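Local coordinates for enoyl-CoA hydratase/isomerase family protein (Pseudomonas syringae pv. tomato, PDB 3OT6) that probably acts on acyl-CoA thioesters as a hydratase or isomerase, though its own substrate is not established, at residues Ala49-Thr54 / Phe95-Ala100. Numbering follows the deposited sequence.
Sequences AIVIVT and FPIIVA
The carbonyl oxygen of I98 takes the amide of V53 (V53 N to I98 O, 2.7 Å) and also meets the CA-H of I52 (I52 CA to I98 O, 3.3 Å). V51 O is used in the same way, by I98 N at 2.7 Å and by the CA of I97. The I98 amide approaches V51 O tilted 27° from the carbonyl plane. V51 N to P96 O and A100 N to V53 O complete the parallel pairing. At the far end the T54 hydroxyl donates to A100 O (OG1 to O, 2.7 Å); chi1 of -162° sets OG1 trans to the T54 nitrogen and brings it to that carbonyl.

On one face, I98 CD1 touches both I50 CG2 (4.0 Å) and I52 CG1, and I52 CG2 rests on the A100 methyl. Helix 186-197 packs here, with A194 on I98 and A190 on I52. On the other face, I97 CG2 touches V51 CG1 and V53 CG2, each at 4.0 Å. D117 accepts a bond from the I97 amide.

These neighbouring strands, joined through a mostly helical connection, belong to the parallel part of the mixed core sheet of the crotonase fold.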
loop_
_atom_site.group_PDB
_atom_site.type_symbol
_atom_site.label_atom_id
_atom_site.label_comp_id
_atom_site.label_asym_id
_atom_site.label_seq_id
_atom_site.Cartn_x
_atom_site.Cartn_y
_atom_site.Cartn_z
ATOM N N ALA A 49 -11.494 -2.492 -13.642
ATOM C CA ALA A 49 -11.569 -3.650 -12.772
ATOM C C ALA A 49 -11.493 -3.296 -11.270
ATOM O O ALA A 49 -10.813 -2.337 -10.890
ATOM C CB ALA A 49 -10.446 -4.653 -13.163
ATOM N N ILE A 50 -12.161 -4.073 -10.431
ATOM C CA ILE A 50 -11.792 -4.111 -9.058
ATOM C C ILE A 50 -10.326 -4.629 -8.916
ATOM O O ILE A 50 -9.958 -5.651 -9.528
ATOM C CB ILE A 50 -12.781 -4.946 -8.262
ATOM C CG1 ILE A 50 -14.112 -4.191 -8.243
ATOM C CG2 ILE A 50 -12.279 -5.075 -6.798
ATOM C CD1 ILE A 50 -15.307 -5.030 -7.836
ATOM N N VAL A 51 -9.474 -3.896 -8.185
ATOM C CA VAL A 51 -8.035 -4.246 -8.134
ATOM C C VAL A 51 -7.777 -4.954 -6.831
ATOM O O VAL A 51 -8.338 -4.575 -5.795
ATOM C CB VAL A 51 -7.109 -3.004 -8.194
ATOM C CG1 VAL A 51 -5.667 -3.403 -7.847
ATOM C CG2 VAL A 51 -7.155 -2.296 -9.624
ATOM N N ILE A 52 -7.020 -6.053 -6.905
ATOM C CA ILE A 52 -6.453 -6.769 -5.722
ATOM C C ILE A 52 -4.904 -6.706 -5.812
ATOM O O ILE A 52 -4.337 -7.285 -6.719
ATOM C CB ILE A 52 -6.816 -8.239 -5.691
ATOM C CG1 ILE A 52 -8.286 -8.441 -5.463
ATOM C CG2 ILE A 52 -6.159 -8.910 -4.474
ATOM C CD1 ILE A 52 -8.666 -9.989 -5.331
ATOM N N VAL A 53 -4.237 -6.005 -4.903
ATOM C CA VAL A 53 -2.786 -5.964 -4.868
ATOM C C VAL A 53 -2.377 -7.002 -3.822
ATOM O O VAL A 53 -2.941 -7.040 -2.731
ATOM C CB VAL A 53 -2.240 -4.551 -4.444
ATOM C CG1 VAL A 53 -0.704 -4.545 -4.352
ATOM C CG2 VAL A 53 -2.657 -3.464 -5.414
ATOM N N THR A 54 -1.415 -7.859 -4.156
ATOM C CA THR A 54 -0.921 -8.886 -3.235
ATOM C C THR A 54 0.587 -9.101 -3.456
ATOM O O THR A 54 1.173 -8.545 -4.380
ATOM C CB THR A 54 -1.756 -10.249 -3.369
ATOM O OG1 THR A 54 -1.537 -11.063 -2.194
ATOM C CG2 THR A 54 -1.374 -11.067 -4.631
ATOM N N PHE A 95 -11.524 2.879 -9.335
ATOM C CA PHE A 95 -12.215 1.650 -8.926
ATOM C C PHE A 95 -11.595 1.180 -7.585
ATOM O O PHE A 95 -10.485 1.619 -7.224
ATOM C CB PHE A 95 -12.112 0.544 -10.027
ATOM C CG PHE A 95 -12.561 1.012 -11.341
ATOM C CD1 PHE A 95 -13.895 0.884 -11.707
ATOM C CD2 PHE A 95 -11.681 1.674 -12.196
ATOM C CE1 PHE A 95 -14.342 1.386 -12.909
ATOM C CE2 PHE A 95 -12.120 2.195 -13.394
ATOM C CZ PHE A 95 -13.465 2.070 -13.741
ATOM N N PRO A 96 -12.305 0.300 -6.856
ATOM C CA PRO A 96 -11.874 -0.103 -5.548
ATOM C C PRO A 96 -10.522 -0.826 -5.592
ATOM O O PRO A 96 -10.299 -1.646 -6.482
ATOM C CB PRO A 96 -13.010 -1.051 -5.099
ATOM C CG PRO A 96 -14.268 -0.481 -5.818
ATOM C CD PRO A 96 -13.654 -0.232 -7.174
ATOM N N ILE A 97 -9.619 -0.503 -4.665
ATOM C CA ILE A 97 -8.399 -1.263 -4.474
ATOM C C ILE A 97 -8.417 -2.074 -3.160
ATOM O O ILE A 97 -8.611 -1.520 -2.042
ATOM C CB ILE A 97 -7.164 -0.379 -4.571
ATOM C CG1 ILE A 97 -7.143 0.338 -5.924
ATOM C CG2 ILE A 97 -5.872 -1.243 -4.463
ATOM C CD1 ILE A 97 -5.944 1.262 -6.111
ATOM N N ILE A 98 -8.264 -3.396 -3.318
ATOM C CA ILE A 98 -8.123 -4.336 -2.219
ATOM C C ILE A 98 -6.653 -4.649 -2.097
ATOM O O ILE A 98 -5.945 -4.869 -3.102
ATOM C CB ILE A 98 -8.904 -5.629 -2.476
ATOM C CG1 ILE A 98 -10.370 -5.318 -2.765
ATOM C CG2 ILE A 98 -8.853 -6.570 -1.285
ATOM C CD1 ILE A 98 -11.237 -6.604 -3.219
ATOM N N VAL A 99 -6.153 -4.608 -0.879
ATOM C CA VAL A 99 -4.789 -5.093 -0.653
ATOM C C VAL A 99 -4.952 -6.348 0.157
ATOM O O VAL A 99 -5.622 -6.343 1.236
ATOM C CB VAL A 99 -3.862 -4.054 0.063
ATOM C CG1 VAL A 99 -2.474 -4.687 0.371
ATOM C CG2 VAL A 99 -3.712 -2.839 -0.821
ATOM N N ALA A 100 -4.400 -7.417 -0.393
ATOM C CA ALA A 100 -4.481 -8.740 0.194
ATOM C C ALA A 100 -3.078 -9.067 0.679
ATOM O O ALA A 100 -2.197 -9.454 -0.140
ATOM C CB ALA A 100 -4.925 -9.749 -0.850
#